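Local coordinates for gamma-D-glutamyl-L-lysine dipeptidyl-peptidase (Bacillus cereus ATCC 10987, PDB 3H41), which probably hydrolyses gamma-D-glutamyl-L-lysine bonds in murein peptides, as a cysteine peptidase of cell-wall degradation that releases L-Ala-gamma-D-Glu, at residues T17-P22 with N58-Q63; S24-D29 with L52-A57; I128-P133 with K167-K172. One frame throughout, in Å; residues are numbered along the deposited sequence.

Contact 1: T17-P22 with N58-Q63. With ALA (alanine), chain B.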
loop_
_atom_site.group_PDB
_atom_site.type_symbol
_atom_site.label_atom_id
_atom_site.label_comp_id
_atom_site.label_asym_id
_atom_site.label_seq_id
_atom_site.Cartn_x
_atom_site.Cartn_y
_atom_site.Cartn_z
ATOM N N THR A 17 0.453 -8.144 6.686
ATOM C CA THR A 17 -0.570 -8.674 5.806
ATOM C C THR A 17 -1.753 -9.071 6.674
ATOM O O THR A 17 -1.578 -9.782 7.671
ATOM C CB THR A 17 0.020 -9.878 5.083
ATOM O OG1 THR A 17 1.147 -9.424 4.318
ATOM C CG2 THR A 17 -1.010 -10.514 4.134
ATOM N N LEU A 18 -2.926 -8.553 6.311
ATOM C CA LEU A 18 -4.146 -8.821 7.020
ATOM C C LEU A 18 -4.975 -9.900 6.297
ATOM O O LEU A 18 -5.182 -9.850 5.078
ATOM C CB LEU A 18 -4.963 -7.538 7.162
ATOM C CG LEU A 18 -4.501 -6.626 8.327
ATOM C CD1 LEU A 18 -3.140 -6.021 8.049
ATOM C CD2 LEU A 18 -5.577 -5.543 8.522
ATOM N N TRP A 19 -5.460 -10.843 7.084
ATOM C CA TRP A 19 -6.141 -12.068 6.590
ATOM C C TRP A 19 -7.647 -11.952 6.833
ATOM O O TRP A 19 -8.059 -11.266 7.763
ATOM C CB TRP A 19 -5.562 -13.323 7.285
ATOM C CG TRP A 19 -4.136 -13.544 6.877
ATOM C CD1 TRP A 19 -3.075 -12.788 7.263
ATOM C CD2 TRP A 19 -3.611 -14.501 5.928
ATOM N NE1 TRP A 19 -1.936 -13.209 6.656
ATOM C CE2 TRP A 19 -2.221 -14.268 5.835
ATOM C CE3 TRP A 19 -4.164 -15.562 5.194
ATOM C CZ2 TRP A 19 -1.371 -15.033 5.004
ATOM C CZ3 TRP A 19 -3.339 -16.300 4.367
ATOM C CH2 TRP A 19 -1.947 -16.050 4.292
ATOM N N THR A 20 -8.451 -12.632 6.012
ATOM C CA THR A 20 -9.887 -12.635 6.178
ATOM C C THR A 20 -10.291 -13.485 7.377
ATOM O O THR A 20 -11.389 -13.370 7.847
ATOM C CB THR A 20 -10.596 -13.199 4.934
ATOM O OG1 THR A 20 -10.080 -14.515 4.658
ATOM C CG2 THR A 20 -10.371 -12.263 3.740
ATOM N N ALA A 21 -9.411 -14.343 7.875
ATOM C CA ALA A 21 -9.690 -15.121 9.077
ATOM C C ALA A 21 -8.374 -15.325 9.750
ATOM O O ALA A 21 -7.357 -15.328 9.069
ATOM C CB ALA A 21 -10.325 -16.495 8.723
ATOM N N PRO A 22 -8.369 -15.503 11.076
ATOM C CA PRO A 22 -7.098 -15.795 11.730
ATOM C C PRO A 22 -6.667 -17.259 11.487
ATOM O O PRO A 22 -7.461 -18.045 10.946
ATOM C CB PRO A 22 -7.422 -15.548 13.210
ATOM C CG PRO A 22 -8.888 -15.899 13.309
ATOM C CD PRO A 22 -9.511 -15.527 12.022
ATOM N N ASN A 58 -9.987 -16.628 -1.109
ATOM C CA ASN A 58 -10.381 -15.393 -0.404
ATOM C C ASN A 58 -9.720 -15.240 0.973
ATOM O O ASN A 58 -10.381 -15.219 2.037
ATOM C CB ASN A 58 -11.904 -15.334 -0.298
ATOM C CG ASN A 58 -12.413 -13.984 0.190
ATOM O OD1 ASN A 58 -11.812 -12.933 -0.062
ATOM N ND2 ASN A 58 -13.549 -14.013 0.887
ATOM N N LYS A 59 -8.399 -15.174 0.949
ATOM C CA LYS A 59 -7.587 -15.264 2.161
ATOM C C LYS A 59 -7.150 -13.939 2.775
ATOM O O LYS A 59 -6.908 -13.902 3.978
ATOM C CB LYS A 59 -6.353 -16.121 1.937
ATOM C CG LYS A 59 -6.668 -17.604 1.784
ATOM C CD LYS A 59 -7.054 -18.207 3.156
ATOM C CE LYS A 59 -7.800 -19.528 2.996
ATOM N NZ LYS A 59 -9.215 -19.268 2.712
ATOM N N LEU A 60 -6.965 -12.918 1.944
ATOM C CA LEU A 60 -6.372 -11.636 2.341
ATOM C C LEU A 60 -7.302 -10.434 2.215
ATOM O O LEU A 60 -8.208 -10.389 1.382
ATOM C CB LEU A 60 -5.130 -11.349 1.502
ATOM C CG LEU A 60 -4.013 -12.396 1.498
ATOM C CD1 LEU A 60 -2.762 -11.925 0.674
ATOM C CD2 LEU A 60 -3.611 -12.857 2.921
ATOM N N GLU A 61 -7.005 -9.429 3.028
ATOM C CA GLU A 61 -7.769 -8.198 3.078
ATOM C C GLU A 61 -6.984 -7.029 2.539
ATOM O O GLU A 61 -7.440 -6.348 1.637
ATOM C CB GLU A 61 -8.159 -7.916 4.525
ATOM C CG GLU A 61 -9.159 -8.903 5.099
ATOM C CD GLU A 61 -10.580 -8.678 4.596
ATOM O OE1 GLU A 61 -10.794 -8.005 3.549
ATOM O OE2 GLU A 61 -11.500 -9.190 5.268
ATOM N N THR A 62 -5.812 -6.781 3.127
ATOM C CA THR A 62 -5.003 -5.636 2.763
ATOM C C THR A 62 -3.617 -5.791 3.380
ATOM O O THR A 62 -3.320 -6.795 3.996
ATOM C CB THR A 62 -5.639 -4.299 3.211
ATOM O OG1 THR A 62 -4.930 -3.191 2.610
ATOM C CG2 THR A 62 -5.664 -4.192 4.745
ATOM N N GLN A 63 -2.769 -4.806 3.182
ATOM C CA GLN A 63 -1.533 -4.747 3.930
ATOM C C GLN A 63 -1.401 -3.366 4.517
ATOM O O GLN A 63 -1.908 -2.402 3.927
ATOM C CB GLN A 63 -0.334 -5.032 3.029
ATOM C CG GLN A 63 -0.208 -6.512 2.541
ATOM C CD GLN A 63 0.999 -6.692 1.649
ATOM O OE1 GLN A 63 1.307 -5.812 0.822
ATOM N NE2 GLN A 63 1.726 -7.802 1.834
HETATM N N ALA B . -8.989 -5.877 -0.538
HETATM C CA ALA B . -8.231 -6.443 -1.739
HETATM C C ALA B . -9.095 -6.381 -2.993
HETATM O O ALA B . -10.330 -6.433 -2.905
HETATM C CB ALA B . -7.820 -7.892 -1.490
HETATM O O HOH W 1 -10.600 -17.106 4.992
#

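Contact 2: S24-D29 with L52-A57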
loop_
_atom_site.group_PDB
_atom_site.type_symbol
_atom_site.label_atom_id
_atom_site.label_comp_id
_atom_site.label_asym_id
_atom_site.label_seq_id
_atom_site.Cartn_x
_atom_site.Cartn_y
_atom_site.Cartn_z
ATOM N N SER A 24 -4.905 -18.831 9.293
ATOM C CA SER A 24 -5.119 -19.375 7.944
ATOM C C SER A 24 -3.826 -19.484 7.155
ATOM O O SER A 24 -3.861 -19.647 5.941
ATOM C CB SER A 24 -6.095 -18.480 7.177
ATOM O OG SER A 24 -7.365 -18.593 7.791
ATOM N N LEU A 25 -2.690 -19.411 7.828
ATOM C CA LEU A 25 -1.402 -19.399 7.109
ATOM C C LEU A 25 -1.088 -20.790 6.571
ATOM O O LEU A 25 -1.333 -21.773 7.247
ATOM C CB LEU A 25 -0.253 -19.046 8.052
ATOM C CG LEU A 25 -0.123 -17.670 8.690
ATOM C CD1 LEU A 25 1.019 -17.675 9.697
ATOM C CD2 LEU A 25 0.151 -16.642 7.649
ATOM N N ARG A 26 -0.513 -20.881 5.382
ATOM C CA ARG A 26 0.239 -22.067 4.986
ATOM C C ARG A 26 1.672 -21.946 5.466
ATOM O O ARG A 26 2.143 -20.841 5.768
ATOM C CB ARG A 26 0.266 -22.169 3.466
ATOM C CG ARG A 26 -1.074 -22.207 2.803
ATOM C CD ARG A 26 -0.885 -21.934 1.302
ATOM N NE ARG A 26 -0.399 -20.585 1.069
ATOM C CZ ARG A 26 -0.287 -20.021 -0.124
ATOM N NH1 ARG A 26 -0.579 -20.705 -1.234
ATOM N NH2 ARG A 26 0.108 -18.753 -0.201
ATOM N N PRO A 27 2.420 -23.060 5.453
ATOM C CA PRO A 27 3.830 -22.959 5.827
ATOM C C PRO A 27 4.622 -21.958 4.964
ATOM O O PRO A 27 5.463 -21.253 5.484
ATOM C CB PRO A 27 4.345 -24.377 5.650
ATOM C CG PRO A 27 3.139 -25.245 5.886
ATOM C CD PRO A 27 1.946 -24.465 5.404
ATOM N N ILE A 28 4.329 -21.890 3.665
ATOM C CA ILE A 28 4.980 -20.920 2.770
ATOM C C ILE A 28 4.651 -19.466 3.146
ATOM O O ILE A 28 5.364 -18.575 2.753
ATOM C CB ILE A 28 4.590 -21.170 1.282
ATOM C CG1 ILE A 28 5.661 -20.597 0.343
ATOM C CG2 ILE A 28 3.151 -20.697 0.990
ATOM C CD1 ILE A 28 5.676 -21.289 -1.033
ATOM N N ASP A 29 3.591 -19.227 3.916
ATOM C CA ASP A 29 3.234 -17.857 4.282
ATOM C C ASP A 29 3.903 -17.332 5.562
ATOM O O ASP A 29 3.749 -16.150 5.919
ATOM C CB ASP A 29 1.735 -17.706 4.431
ATOM C CG ASP A 29 1.003 -18.123 3.215
ATOM O OD1 ASP A 29 1.346 -17.584 2.138
ATOM O OD2 ASP A 29 0.136 -19.024 3.343
ATOM N N LEU A 52 -2.143 -17.473 -6.546
ATOM C CA LEU A 52 -3.583 -17.406 -6.914
ATOM C C LEU A 52 -4.503 -17.877 -5.810
ATOM O O LEU A 52 -5.609 -17.364 -5.668
ATOM C CB LEU A 52 -3.874 -18.182 -8.203
ATOM C CG LEU A 52 -3.278 -17.564 -9.480
ATOM C CD1 LEU A 52 -3.386 -18.528 -10.671
ATOM C CD2 LEU A 52 -3.955 -16.202 -9.802
ATOM N N TRP A 53 -4.040 -18.834 -5.012
ATOM C CA TRP A 53 -4.789 -19.282 -3.817
ATOM C C TRP A 53 -5.197 -18.166 -2.862
ATOM O O TRP A 53 -6.283 -18.186 -2.291
ATOM C CB TRP A 53 -3.949 -20.268 -3.051
ATOM C CG TRP A 53 -4.535 -20.789 -1.758
ATOM C CD1 TRP A 53 -5.395 -21.847 -1.639
ATOM C CD2 TRP A 53 -4.225 -20.373 -0.405
ATOM N NE1 TRP A 53 -5.658 -22.109 -0.324
ATOM C CE2 TRP A 53 -4.963 -21.221 0.466
ATOM C CE3 TRP A 53 -3.408 -19.382 0.151
ATOM C CZ2 TRP A 53 -4.913 -21.098 1.888
ATOM C CZ3 TRP A 53 -3.337 -19.257 1.566
ATOM C CH2 TRP A 53 -4.097 -20.111 2.411
ATOM N N LEU A 54 -4.308 -17.188 -2.698
ATOM C CA LEU A 54 -4.632 -15.996 -1.885
ATOM C C LEU A 54 -5.923 -15.315 -2.306
ATOM O O LEU A 54 -6.733 -14.960 -1.443
ATOM C CB LEU A 54 -3.457 -15.013 -1.897
ATOM C CG LEU A 54 -2.180 -15.595 -1.280
ATOM C CD1 LEU A 54 -0.969 -14.678 -1.606
ATOM C CD2 LEU A 54 -2.382 -15.774 0.225
ATOM N N THR A 55 -6.132 -15.166 -3.625
ATOM C CA THR A 55 -7.354 -14.624 -4.206
ATOM C C THR A 55 -8.492 -15.649 -4.220
ATOM O O THR A 55 -9.593 -15.392 -3.748
ATOM C CB THR A 55 -7.120 -14.215 -5.700
ATOM O OG1 THR A 55 -5.996 -13.313 -5.766
ATOM C CG2 THR A 55 -8.368 -13.590 -6.279
ATOM N N ASN A 56 -8.227 -16.829 -4.774
ATOM C CA ASN A 56 -9.317 -17.767 -5.039
ATOM C C ASN A 56 -9.887 -18.424 -3.790
ATOM O O ASN A 56 -11.046 -18.800 -3.779
ATOM C CB ASN A 56 -8.906 -18.797 -6.071
ATOM C CG ASN A 56 -8.649 -18.181 -7.413
ATOM O OD1 ASN A 56 -8.979 -17.018 -7.642
ATOM N ND2 ASN A 56 -8.046 -18.940 -8.308
ATOM N N ALA A 57 -9.094 -18.557 -2.731
ATOM C CA ALA A 57 -9.609 -19.019 -1.439
ATOM C C ALA A 57 -9.966 -17.827 -0.534
ATOM O O ALA A 57 -10.259 -17.993 0.662
ATOM C CB ALA A 57 -8.609 -20.001 -0.748
#

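Contact 3: I128-P133 with K167-K172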
loop_
_atom_site.group_PDB
_atom_site.type_symbol
_atom_site.label_atom_id
_atom_site.label_comp_id
_atom_site.label_asym_id
_atom_site.label_seq_id
_atom_site.Cartn_x
_atom_site.Cartn_y
_atom_site.Cartn_z
ATOM N N ILE A 128 16.483 1.148 2.715
ATOM C CA ILE A 128 17.013 0.631 3.994
ATOM C C ILE A 128 17.056 1.724 5.086
ATOM O O ILE A 128 17.602 2.805 4.889
ATOM C CB ILE A 128 18.403 -0.049 3.823
ATOM C CG1 ILE A 128 18.365 -1.074 2.681
ATOM C CG2 ILE A 128 18.922 -0.751 5.211
ATOM C CD1 ILE A 128 17.314 -2.185 2.841
ATOM N N LEU A 129 16.432 1.409 6.224
ATOM C CA LEU A 129 16.558 2.188 7.468
ATOM C C LEU A 129 17.596 1.521 8.335
ATOM O O LEU A 129 17.572 0.283 8.471
ATOM C CB LEU A 129 15.237 2.182 8.244
ATOM C CG LEU A 129 14.144 3.124 7.829
ATOM C CD1 LEU A 129 12.953 2.916 8.719
ATOM C CD2 LEU A 129 14.659 4.525 7.954
ATOM N N TYR A 130 18.480 2.321 8.941
ATOM C CA TYR A 130 19.543 1.831 9.842
ATOM C C TYR A 130 19.213 2.238 11.257
ATOM O O TYR A 130 19.076 3.419 11.530
ATOM C CB TYR A 130 20.929 2.401 9.466
ATOM C CG TYR A 130 21.229 2.111 8.006
ATOM C CD1 TYR A 130 21.691 0.852 7.611
ATOM C CD2 TYR A 130 20.987 3.053 7.027
ATOM C CE1 TYR A 130 21.923 0.564 6.283
ATOM C CE2 TYR A 130 21.192 2.751 5.668
ATOM C CZ TYR A 130 21.667 1.499 5.321
ATOM O OH TYR A 130 21.897 1.149 4.014
ATOM N N ILE A 131 19.060 1.263 12.142
ATOM C CA ILE A 131 18.675 1.540 13.529
ATOM C C ILE A 131 19.969 1.964 14.226
ATOM O O ILE A 131 20.990 1.280 14.149
ATOM C CB ILE A 131 18.019 0.342 14.219
ATOM C CG1 ILE A 131 16.834 -0.184 13.371
ATOM C CG2 ILE A 131 17.507 0.712 15.657
ATOM C CD1 ILE A 131 15.920 -1.224 14.105
ATOM N N ASN A 132 19.908 3.147 14.849
ATOM C CA ASN A 132 21.043 3.761 15.498
ATOM C C ASN A 132 20.571 4.693 16.616
ATOM O O ASN A 132 19.983 5.747 16.348
ATOM C CB ASN A 132 21.917 4.521 14.487
ATOM C CG ASN A 132 23.269 4.842 15.041
ATOM O OD1 ASN A 132 23.393 5.197 16.217
ATOM N ND2 ASN A 132 24.310 4.676 14.223
ATOM N N PRO A 133 20.853 4.331 17.870
ATOM C CA PRO A 133 21.610 3.169 18.352
ATOM C C PRO A 133 20.843 1.851 18.286
ATOM O O PRO A 133 19.633 1.832 18.463
ATOM C CB PRO A 133 21.900 3.518 19.829
ATOM C CG PRO A 133 20.779 4.452 20.203
ATOM C CD PRO A 133 20.508 5.263 18.971
ATOM N N LYS A 167 15.330 4.665 17.372
ATOM C CA LYS A 167 15.705 5.694 16.415
ATOM C C LYS A 167 16.502 5.046 15.277
ATOM O O LYS A 167 17.215 4.041 15.493
ATOM C CB LYS A 167 16.539 6.759 17.116
ATOM C CG LYS A 167 15.791 7.469 18.264
ATOM C CD LYS A 167 16.636 8.601 18.843
ATOM C CE LYS A 167 15.887 9.417 19.917
ATOM N NZ LYS A 167 15.344 8.558 20.985
ATOM N N ALA A 168 16.338 5.619 14.092
ATOM C CA ALA A 168 16.878 5.092 12.853
ATOM C C ALA A 168 17.168 6.218 11.907
ATOM O O ALA A 168 16.673 7.353 12.053
ATOM C CB ALA A 168 15.861 4.137 12.195
ATOM N N TRP A 169 17.884 5.891 10.844
ATOM C CA TRP A 169 18.173 6.878 9.824
ATOM C C TRP A 169 18.150 6.294 8.419
ATOM O O TRP A 169 18.314 5.083 8.253
ATOM C CB TRP A 169 19.503 7.526 10.121
ATOM C CG TRP A 169 20.737 6.687 9.895
ATOM C CD1 TRP A 169 21.389 5.902 10.800
ATOM C CD2 TRP A 169 21.506 6.656 8.693
ATOM N NE1 TRP A 169 22.506 5.343 10.215
ATOM C CE2 TRP A 169 22.590 5.790 8.913
ATOM C CE3 TRP A 169 21.338 7.238 7.418
ATOM C CZ2 TRP A 169 23.557 5.506 7.916
ATOM C CZ3 TRP A 169 22.287 6.947 6.412
ATOM C CH2 TRP A 169 23.395 6.094 6.680
ATOM N N LEU A 170 17.893 7.154 7.438
ATOM C CA LEU A 170 17.930 6.779 6.021
ATOM C C LEU A 170 18.614 7.865 5.213
ATOM O O LEU A 170 18.643 9.026 5.612
ATOM C CB LEU A 170 16.543 6.507 5.448
ATOM C CG LEU A 170 15.535 7.632 5.425
ATOM C CD1 LEU A 170 14.452 7.320 4.358
ATOM C CD2 LEU A 170 14.919 7.830 6.816
ATOM N N ARG A 171 19.196 7.473 4.087
ATOM C CA ARG A 171 19.776 8.448 3.170
ATOM C C ARG A 171 18.724 9.415 2.700
ATOM O O ARG A 171 17.583 9.020 2.450
ATOM C CB ARG A 171 20.411 7.752 1.970
ATOM C CG ARG A 171 21.721 7.058 2.249
ATOM C CD ARG A 171 22.874 8.039 2.186
ATOM N NE ARG A 171 24.124 7.415 2.596
ATOM C CZ ARG A 171 25.338 7.934 2.445
ATOM N NH1 ARG A 171 25.510 9.149 1.925
ATOM N NH2 ARG A 171 26.393 7.260 2.910
ATOM N N LYS A 172 19.114 10.683 2.583
ATOM C CA LYS A 172 18.209 11.710 2.091
ATOM C C LYS A 172 17.576 11.428 0.728
ATOM O O LYS A 172 16.475 11.899 0.447
ATOM C CB LYS A 172 18.961 13.025 1.992
ATOM C CG LYS A 172 18.957 13.796 3.245
ATOM C CD LYS A 172 19.778 15.069 3.022
ATOM C CE LYS A 172 19.231 16.190 3.810
ATOM N NZ LYS A 172 20.254 17.254 3.987
HETATM O O HOH W 2 18.989 4.585 3.239
HETATM O O HOH W 3 17.370 3.400 18.814
#

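Contact 1: T17-P22 with N58-Q63
Thr20 meets the 58-63 segment with its hydroxyl and its methyl. OG1 stands between the backbone N and the carbonyl carbon (chi1 56°). From there it donates to Asn58 O at 2.7 Å, in the carbonyl plane and on a lone pair. A water gives OG1 a second bond. Thr20 N bonds to Lys59 O at 2.9 Å, from above that carbonyl plane. The methyl CG2 lies 3.6 Å from Glu61 OE2, where the side chains cross at about a right angle. Asn58 has positive phi and is the C-prime residue of the Schellman motif that ends helix 48-56, so Thr20 ties down the turn after it.

Leu18 N donates to Thr62 O, and Leu18 O accepts from Glu61 N at 2.8 Å. Leu18 thus faces both Glu61 and Thr62, consistent with a classic beta bulge. Its side chain lies beside that of Thr62, with CD2 4.0 Å from Thr62 CG2, and also touches Val82, Val84 and Met100.

Leu60 CD2 sits over the face of Trp19, 3.4 Å from the six-membered ring centroid, a CH-pi contact 9° off the ring normal.

Glu61, a known substrate-binding residue, forms a salt bridge to Arg91. The backbone O of Glu61 accepts from N of the bound alanine at 2.7 Å. Strand 60-65 of the antiparallel pair lends Leu60 and Glu61 to the alanine end of the substrate pocket, and strand 15-19 pairs alongside.

Contact 2: S24-D29 with L52-A57
One face of the Arg26 guanidinium is turned to the CE3 side of the Trp53 ring, with the two planes 23° apart. The two side chains run alongside each other in opposite senses. Arg26 CD sits over the ring face, 3.7 Å from the centroid of the six-membered ring and 13° off its normal, which makes a CH-pi contact. Ala57 CB covers the opposite face of the indole. Ser24 O lies at the ring edge, near its plane, 3.6 Å from Trp53 CH2. The far face of the guanidinium is covered by Ile28 CG2, toward the rim. Asp29 CG lies at its edge, in plane.

The bend of the Arg26 chain at chi3 turns the guanidinium side-on to Asp29. NE donates to Asp29 OD2 at 2.8 Å, an almost straight bond. NH2 donates to Asp29 OD1 at 2.9 Å on its syn lone pair. Arg26 N also bonds to OD2, through the anti lone pair. OD2 therefore accepts two hydrogen bonds from Arg26, one from the backbone and one from the side chain. The two side-chain bonds to Asp29 fix the rotation of the guanidinium beside the indole. Asp29 OD1 has another donor in Trp42 NE1. Arg26 NH1 reaches Glu50 O in helix 48-56.

Trp53 CG is anti to the backbone N (chi1 177°), and this carries the indole out from the helix toward the loop. Beside it, Leu54 CD2 lies 3.9 Å from Arg26 NH2.

The arrangement is arginine-tryptophan packing with a CH-pi contact, backed by an Arg-Asp salt bridge. It joins the loop and 3-10 turn after strand 15-19 to the C-terminal end of helix 48-56.

Contact 3: I128-P133 with K167-K172
An antiparallel strand pair of the second SH3-type domain brings Tyr130 and Trp169 together on one face. Tyr130 N donates to Trp169 O at 2.9 Å, and Trp169 N to Tyr130 O at 2.8 Å, so the two form a hydrogen-bonded pair. The first bond is nearly straight (173°).

With chi1 of Trp169 at 72°, the indole folds back over Tyr130. Tyr130 CB sits over the five-membered ring, 3.8 Å from its centroid. The Tyr130 ring reaches the six-membered part obliquely, with planes 37° apart and Tyr130 CD2 3.7 Å from Trp169 CZ2. Asn132 CB lies at the indole edge, in plane.

Strands 126-131 and 167-171 are neighbours in the antiparallel sheet, as in SH3-like beta barrels. Strand 139-143 pairs with the outer side of the first, and strand 157-161 with that of the second.

The other face carries Ile131 and Ala168, a non-hydrogen-bonded pair with CA atoms 4.0 Å apart. Leu129 and Leu170 run alongside each other, their CD2 atoms 3.5 Å apart. Both are buried, and Leu148 and Leu162 pack further against Leu129.

Past the paired residues, Asn132 N donates to Lys167 O at 2.9 Å. The peptide bond before Pro133 is cis. Here a water receives a bond from Lys167 N and gives one to Pro133 O. At the far end another water links Ile128 O to Arg171 N in the same way.

How the contacts relate
Contacts 1 and 2 belong together. Contact 2 is nested in the chain loop that contact 1 closes, and their centres are about 9 Å apart. Helix 48-56 leads through a short turn into strand 60-65, and Trp19 packs against Leu25 as well as Leu60. Contact 1 is the more buried and touches the bound alanine. Contact 2 is partly buried and rests on a salt bridge within its loop and on packing of Arg26 against Trp53 of the helix, whereas contact 1 relies on cross-strand bonds. Contact 3 is again a strand pair, but it lies in another domain, about 30 Å from contact 1 between centres, away from the annotated sites. Its aromatic pair is partly exposed, while its leucines are buried.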